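Local atomic coordinates of Ent-copalyl diphosphate synthase (Streptomyces platensis, PDB entry 5BP8), a protein that belongs to the mostly helical terpene cyclase family, with a region related to the C-terminal domain of squalene-hopene cyclases. Residues R177-T180 / E181-L185; L359-H362 / V363-P367; A472-A475 / A476-C479. All blocks are in the same frame, centred on the assembly; numbering follows the deposited sequence.

Overall arrangement
The three contacts follow one another along a single, mostly helical chain. Each is local, between side chains a few residues apart. Contact 1 comes first, where helix 171-179 ends and the chain runs on toward helix 193-196. Contact 2 takes in the last turn of helix 349-365 and the first residues after it, and contact 3 lies within helix 469-484. Both of these fall in the range matching the squalene-hopene cyclase C-terminal domain, with centres 32 Å apart. Contact 1 is 44 Å from contact 2 and 54 Å from contact 3, centre to centre. Contacts 1 and 3 lie on opposite sides of the chain's centre. None touches another, so they are independent local features at the periphery of the helical fold.

Contact 1: R177-T180 / E181-L185; sequences REMT and EQAPL
Thr-180 meets Ala-183 and Leu-185 at the C-cap region of helix 171-179, where Thr-180 is the first residue to leave helical geometry. The methyl CG2 of Thr-180 does most of this touching. It lies 3.6 Å from Leu-185 N, and it reaches the leucine side chain at CD1, 3.9 Å away. The backbone adds a CA-H...O contact, with Thr-180 CA 3.1 Å from Ala-183 O. The threonine torsion (chi1 54°) sets OG1 between the backbone N and the carbonyl carbon. There it turns from the loop to hydrogen bonds with Val-176 O and Arg-202 NH1, while CG2 is left to meet Leu-185. Beyond Thr-180, Leu-185 also packs on Leu-193 and Val-196 of helix 193-196.

The last carbonyls of the helix are taken up by the turn itself. Glu-181 N bonds to Glu-178 O, and Gln-182 N bonds to Met-179 O from above the carbonyl plane. Ala-183 N adds a weak bond to that same oxygen. Met-179, a selenomethionine in this crystal, is bent at chi3, and its CE comes to 3.8 Å from Pro-184 O.

Two exposed side chains lie back along this end. Glu-181 has CG anti to its carbonyl carbon (chi1 -60°) and then runs extended. Its CG passes beside Arg-177 O and Glu-178 O, 3.6 Å from each. A water joins its OE2 to Arg-177 O, the latter bond being weak. Gln-182 lies against the next carbonyl, with CG 3.3 Å from Met-179 O. Its amide then reaches back through a second water, which accepts from Gln-182 NE2 at 2.9 Å and donates to Glu-178 O.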
loop_
_atom_site.group_PDB
_atom_site.type_symbol
_atom_site.label_atom_id
_atom_site.label_comp_id
_atom_site.label_asym_id
_atom_site.label_seq_id
_atom_site.Cartn_x
_atom_site.Cartn_y
_atom_site.Cartn_z
ATOM N N ARG A 177 5.147 -23.945 -3.008
ATOM C CA ARG A 177 4.184 -24.930 -2.536
ATOM C C ARG A 177 4.871 -26.239 -2.097
ATOM O O ARG A 177 4.554 -26.784 -1.044
ATOM C CB ARG A 177 3.138 -25.208 -3.610
ATOM C CG ARG A 177 2.138 -24.079 -3.737
ATOM C CD ARG A 177 1.229 -24.283 -4.927
ATOM N NE ARG A 177 0.086 -23.368 -4.890
ATOM C CZ ARG A 177 -0.748 -23.150 -5.903
ATOM N NH1 ARG A 177 -0.556 -23.762 -7.076
ATOM N NH2 ARG A 177 -1.774 -22.306 -5.753
ATOM N N GLU A 178 5.810 -26.733 -2.882
ATOM C CA GLU A 178 6.483 -27.948 -2.491
ATOM C C GLU A 178 7.331 -27.704 -1.233
ATOM O O GLU A 178 7.297 -28.504 -0.298
ATOM C CB GLU A 178 7.327 -28.528 -3.626
ATOM C CG GLU A 178 7.935 -29.858 -3.192
ATOM C CD GLU A 178 8.730 -30.563 -4.269
ATOM O OE1 GLU A 178 8.863 -30.016 -5.394
ATOM O OE2 GLU A 178 9.225 -31.678 -3.957
HETATM N N MSE A 179 8.067 -26.592 -1.199
HETATM C CA MSE A 179 8.904 -26.296 -0.034
HETATM C C MSE A 179 8.086 -26.251 1.239
HETATM O O MSE A 179 8.525 -26.749 2.266
HETATM C CB MSE A 179 9.726 -25.009 -0.190
HETATM C CG MSE A 179 10.741 -24.844 0.955
HETATM SE SE MSE A 179 11.392 -22.993 1.107
HETATM C CE MSE A 179 9.812 -22.187 1.969
ATOM N N THR A 180 6.893 -25.657 1.192
ATOM C CA THR A 180 6.083 -25.461 2.390
ATOM C C THR A 180 5.331 -26.721 2.871
ATOM O O THR A 180 4.578 -26.658 3.841
ATOM C CB THR A 180 5.143 -24.219 2.276
ATOM O OG1 THR A 180 4.341 -24.302 1.096
ATOM C CG2 THR A 180 5.960 -22.950 2.209
ATOM N N GLU A 181 5.591 -27.867 2.240
ATOM C CA GLU A 181 5.253 -29.160 2.835
ATOM C C GLU A 181 6.257 -29.554 3.931
ATOM O O GLU A 181 5.939 -30.367 4.809
ATOM C CB GLU A 181 5.188 -30.238 1.756
ATOM C CG GLU A 181 4.131 -29.926 0.696
ATOM C CD GLU A 181 4.155 -30.855 -0.500
ATOM O OE1 GLU A 181 4.826 -31.919 -0.452
ATOM O OE2 GLU A 181 3.502 -30.510 -1.509
ATOM N N GLN A 182 7.469 -28.977 3.888
ATOM C CA GLN A 182 8.515 -29.363 4.834
ATOM C C GLN A 182 9.113 -28.249 5.688
ATOM O O GLN A 182 9.858 -28.529 6.633
ATOM C CB GLN A 182 9.647 -30.105 4.104
ATOM C CG GLN A 182 10.528 -29.249 3.225
ATOM C CD GLN A 182 11.750 -30.021 2.731
ATOM O OE1 GLN A 182 12.799 -30.008 3.379
ATOM N NE2 GLN A 182 11.608 -30.719 1.634
ATOM N N ALA A 183 8.819 -27.001 5.341
ATOM C CA ALA A 183 9.357 -25.853 6.028
ATOM C C ALA A 183 8.353 -24.726 5.972
ATOM O O ALA A 183 7.589 -24.625 5.006
ATOM C CB ALA A 183 10.667 -25.404 5.383
ATOM N N PRO A 184 8.418 -23.822 6.948
ATOM C CA PRO A 184 7.413 -22.774 6.977
ATOM C C PRO A 184 7.582 -21.735 5.890
ATOM O O PRO A 184 8.708 -21.374 5.519
ATOM C CB PRO A 184 7.595 -22.143 8.348
ATOM C CG PRO A 184 8.968 -22.533 8.783
ATOM C CD PRO A 184 9.295 -23.810 8.123
ATOM N N LEU A 185 6.450 -21.259 5.376
ATOM C CA LEU A 185 6.435 -20.102 4.503
ATOM C C LEU A 185 7.205 -18.959 5.176
ATOM O O LEU A 185 7.003 -18.722 6.360
ATOM C CB LEU A 185 4.964 -19.705 4.306
ATOM C CG LEU A 185 4.641 -18.643 3.250
ATOM C CD1 LEU A 185 5.059 -19.130 1.874
ATOM C CD2 LEU A 185 3.149 -18.382 3.277
HETATM O O HOH W 1 1.675 -28.463 -1.815
HETATM O O HOH W 2 8.935 -30.573 0.478
#

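Contact 2: L359-H362 / V363-P367; sequences LGHH and VTVRP
His-362 and Arg-366 pack together one turn apart at the C-terminal end of helix 349-365. The aliphatic part of the arginine lies on the imidazole. Arg-366 CB sits over one face of the His-362 ring, offset toward its rim, in a CH-pi contact 4.1 Å from the ring centroid. Arg-366 CG touches the ring atom His-362 CE1 at 3.8 Å. The ring reaches this place because His-362 CG is anti to the backbone N (chi1 -178°). The guanidinium lies beyond the ring, its plane turned 40° from the imidazole, and does not stack on it. The chain bends at chi2, and Arg-366 NH1 returns to bond Val-365 O at 2.9 Å. The backbone ties the two residues as well, with Arg-366 N bonded to His-362 O at 2.7 Å.

Val-363 straddles two carbonyls of the preceding turn. Its CG1 is 3.5 Å from Leu-359 O, and its CG2 is 3.4 Å from Gly-360 O. Val-363 N also bonds to Leu-359 O. Gly-360 O is shared by two donors of Thr-364, the backbone N and the hydroxyl OG1. They approach from opposite faces of its plane, with OG1 the closer at 2.9 Å.

His-361 takes a smaller part, and its CE1 lies 4.3 Å from Val-365 CG1. The His-362 ring has a further grip at NE2, which bonds Asp-369 OD2. That carboxylate would probably favour a protonated imidazole.

The surrounding chain holds this helix end from several directions. Val-363 and Leu-359 rest on Tyr-373 and Ile-377 of helix 370-386. His-361 meets Phe-315 edge-to-face in helix 307-319, and His-361 and Thr-364 touch Phe-416 at the end of helix 402-416.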
loop_
_atom_site.group_PDB
_atom_site.type_symbol
_atom_site.label_atom_id
_atom_site.label_comp_id
_atom_site.label_asym_id
_atom_site.label_seq_id
_atom_site.Cartn_x
_atom_site.Cartn_y
_atom_site.Cartn_z
ATOM N N LEU A 359 18.591 8.958 10.212
ATOM C CA LEU A 359 20.005 9.101 10.570
ATOM C C LEU A 359 20.424 10.560 10.668
ATOM O O LEU A 359 21.023 10.979 11.676
ATOM C CB LEU A 359 20.895 8.346 9.592
ATOM C CG LEU A 359 20.679 6.839 9.541
ATOM C CD1 LEU A 359 21.671 6.229 8.584
ATOM C CD2 LEU A 359 20.780 6.160 10.900
ATOM N N GLY A 360 20.108 11.329 9.630
ATOM C CA GLY A 360 20.447 12.745 9.581
ATOM C C GLY A 360 19.845 13.509 10.729
ATOM O O GLY A 360 20.514 14.370 11.359
ATOM N N HIS A 361 18.598 13.183 11.061
ATOM C CA HIS A 361 17.951 13.864 12.147
ATOM C C HIS A 361 18.572 13.470 13.487
ATOM O O HIS A 361 18.721 14.325 14.381
ATOM C CB HIS A 361 16.466 13.586 12.197
ATOM C CG HIS A 361 15.784 14.286 13.325
ATOM N ND1 HIS A 361 15.527 13.670 14.529
ATOM C CD2 HIS A 361 15.359 15.562 13.457
ATOM C CE1 HIS A 361 14.930 14.526 15.335
ATOM N NE2 HIS A 361 14.812 15.678 14.707
ATOM N N HIS A 362 18.906 12.185 13.618
ATOM C CA HIS A 362 19.554 11.700 14.828
ATOM C C HIS A 362 20.872 12.443 15.088
ATOM O O HIS A 362 21.095 12.886 16.216
ATOM C CB HIS A 362 19.869 10.221 14.768
ATOM C CG HIS A 362 20.493 9.709 16.034
ATOM N ND1 HIS A 362 19.756 9.453 17.164
ATOM C CD2 HIS A 362 21.786 9.482 16.368
ATOM C CE1 HIS A 362 20.560 9.037 18.132
ATOM N NE2 HIS A 362 21.799 9.055 17.677
ATOM N N VAL A 363 21.743 12.523 14.076
ATOM C CA VAL A 363 23.073 13.131 14.262
ATOM C C VAL A 363 23.000 14.627 14.490
ATOM O O VAL A 363 23.948 15.232 15.032
ATOM C CB VAL A 363 24.099 12.809 13.149
ATOM C CG1 VAL A 363 24.255 11.315 12.964
ATOM C CG2 VAL A 363 23.785 13.508 11.834
ATOM N N THR A 364 21.881 15.218 14.073
ATOM C CA THR A 364 21.562 16.600 14.389
ATOM C C THR A 364 21.214 16.767 15.867
ATOM O O THR A 364 21.767 17.639 16.547
ATOM C CB THR A 364 20.424 17.128 13.486
ATOM O OG1 THR A 364 20.875 17.103 12.125
ATOM C CG2 THR A 364 20.032 18.557 13.852
ATOM N N VAL A 365 20.329 15.916 16.367
ATOM C CA VAL A 365 19.807 16.036 17.721
ATOM C C VAL A 365 20.700 15.338 18.801
ATOM O O VAL A 365 20.562 15.594 20.005
ATOM C CB VAL A 365 18.365 15.496 17.733
ATOM C CG1 VAL A 365 18.345 13.973 17.845
ATOM C CG2 VAL A 365 17.543 16.131 18.842
ATOM N N ARG A 366 21.599 14.453 18.360
ATOM C CA ARG A 366 22.604 13.820 19.223
ATOM C C ARG A 366 23.951 13.945 18.538
ATOM O O ARG A 366 24.488 12.951 18.037
ATOM C CB ARG A 366 22.286 12.345 19.461
ATOM C CG ARG A 366 21.066 12.105 20.324
ATOM C CD ARG A 366 21.311 12.434 21.795
ATOM N NE ARG A 366 20.122 12.193 22.621
ATOM C CZ ARG A 366 19.050 12.993 22.673
ATOM N NH1 ARG A 366 18.979 14.099 21.931
ATOM N NH2 ARG A 366 18.023 12.676 23.457
ATOM N N PRO A 367 24.515 15.175 18.525
ATOM C CA PRO A 367 25.752 15.445 17.791
ATOM C C PRO A 367 26.912 14.522 18.152
ATOM O O PRO A 367 27.760 14.289 17.314
ATOM C CB PRO A 367 26.085 16.908 18.132
ATOM C CG PRO A 367 24.894 17.472 18.817
ATOM C CD PRO A 367 24.023 16.339 19.281
#

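Contact 3: A472-A475 / A476-C479; sequences ARSA and ARGC. With SO4 (sulfate ion), chain D.
Sulfate oxygen O3 is gripped by Arg-473 and Arg-477, two arginines one turn apart on helix 469-484. Arg-473 NE bonds to O3 at 2.8 Å, and Arg-477 NH1 bonds to it at 3.1 Å. O3 lies near the plane of both guanidinium groups, at their edges. Arg-473 adds a second bond, NH2 to sulfate O1 at 2.9 Å. It therefore holds the anion with two nitrogens of one guanidinium edge, and the sulfur lies in the plane of that group.

Both arginines have CG anti to the carbonyl carbon and bend at chi3. In Arg-473 this bend (chi3 -66°) brings NE onto the sulfate. In Arg-477 the bend folds the guanidinium back over the helix. One of its faces then covers Arg-473 O, 3.6 Å from the plane, and Ser-474 CA. Arg-477 NH1 comes to 3.8 Å from Arg-473 CB, alongside the base of the other arginine. Arg-477 NH2 has a weak bond to Gln-436 OE1. Ser-474 OG, anti to its backbone N, bonds to the same amide oxygen.

The backbone below is regular alpha helix. Arg-477 N bonds to Arg-473 O at 2.9 Å, and the adjacent residues repeat this i to i+4 pattern. The other side of the helix is buried against helix 449-461, where Ala-475 meets Met-460 and Cys-479 meets Val-456.

The sulfate probably comes from the crystallisation liquor. Its negative charge would be matched by the two guanidinium groups, whose Arg-473 NE and Arg-477 NH1 lie 5.2 Å apart. The chemistry is consistent with a surface spot that can take up a small anion, in which Arg-473 gives the two-pronged hold and Arg-477 the single one.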
loop_
_atom_site.group_PDB
_atom_site.type_symbol
_atom_site.label_atom_id
_atom_site.label_comp_id
_atom_site.label_asym_id
_atom_site.label_seq_id
_atom_site.Cartn_x
_atom_site.Cartn_y
_atom_site.Cartn_z
ATOM N N ALA A 472 6.223 29.650 -6.034
ATOM C CA ALA A 472 5.145 30.023 -5.130
ATOM C C ALA A 472 3.778 29.992 -5.812
ATOM O O ALA A 472 2.808 29.539 -5.203
ATOM C CB ALA A 472 5.415 31.378 -4.481
ATOM N N ARG A 473 3.703 30.420 -7.070
ATOM C CA ARG A 473 2.428 30.421 -7.784
ATOM C C ARG A 473 1.964 28.976 -8.041
ATOM O O ARG A 473 0.778 28.667 -7.931
ATOM C CB ARG A 473 2.514 31.202 -9.101
ATOM C CG ARG A 473 2.782 32.700 -8.909
ATOM C CD ARG A 473 2.636 33.522 -10.186
ATOM N NE ARG A 473 3.643 33.189 -11.196
ATOM C CZ ARG A 473 4.892 33.661 -11.237
ATOM N NH1 ARG A 473 5.337 34.525 -10.327
ATOM N NH2 ARG A 473 5.712 33.264 -12.210
ATOM N N SER A 474 2.911 28.108 -8.389
ATOM C CA SER A 474 2.596 26.695 -8.607
ATOM C C SER A 474 2.023 26.066 -7.345
ATOM O O SER A 474 0.971 25.419 -7.389
ATOM C CB SER A 474 3.839 25.925 -9.061
ATOM O OG SER A 474 3.579 24.520 -9.168
ATOM N N ALA A 475 2.712 26.238 -6.223
ATOM C CA ALA A 475 2.216 25.729 -4.950
ATOM C C ALA A 475 0.846 26.305 -4.580
ATOM O O ALA A 475 -0.003 25.594 -4.023
ATOM C CB ALA A 475 3.219 25.994 -3.840
ATOM N N ALA A 476 0.628 27.585 -4.887
ATOM C CA ALA A 476 -0.676 28.234 -4.660
ATOM C C ALA A 476 -1.787 27.583 -5.467
ATOM O O ALA A 476 -2.876 27.377 -4.952
ATOM C CB ALA A 476 -0.611 29.727 -5.002
ATOM N N ARG A 477 -1.517 27.266 -6.726
ATOM C CA ARG A 477 -2.521 26.628 -7.575
ATOM C C ARG A 477 -2.794 25.205 -7.041
ATOM O O ARG A 477 -3.943 24.744 -7.061
ATOM C CB ARG A 477 -2.067 26.580 -9.045
ATOM C CG ARG A 477 -2.140 27.938 -9.785
ATOM C CD ARG A 477 -1.965 27.807 -11.285
ATOM N NE ARG A 477 -0.735 27.110 -11.671
ATOM C CZ ARG A 477 0.464 27.678 -11.820
ATOM N NH1 ARG A 477 0.649 28.980 -11.615
ATOM N NH2 ARG A 477 1.503 26.930 -12.177
ATOM N N GLY A 478 -1.733 24.538 -6.573
ATOM C CA GLY A 478 -1.840 23.225 -5.894
ATOM C C GLY A 478 -2.788 23.311 -4.718
ATOM O O GLY A 478 -3.731 22.520 -4.599
ATOM N N CYS A 479 -2.577 24.321 -3.869
ATOM C CA CYS A 479 -3.436 24.532 -2.718
ATOM C C CYS A 479 -4.884 24.829 -3.104
ATOM O O CYS A 479 -5.826 24.306 -2.487
ATOM C CB CYS A 479 -2.881 25.633 -1.796
ATOM S SG CYS A 479 -1.441 25.120 -0.849
HETATM S S SO4 D . 3.143 30.951 -13.990
HETATM O O1 SO4 D . 4.344 31.789 -14.244
HETATM O O2 SO4 D . 3.363 29.606 -14.568
HETATM O O3 SO4 D . 2.927 30.869 -12.530
HETATM O O4 SO4 D . 1.949 31.550 -14.636
#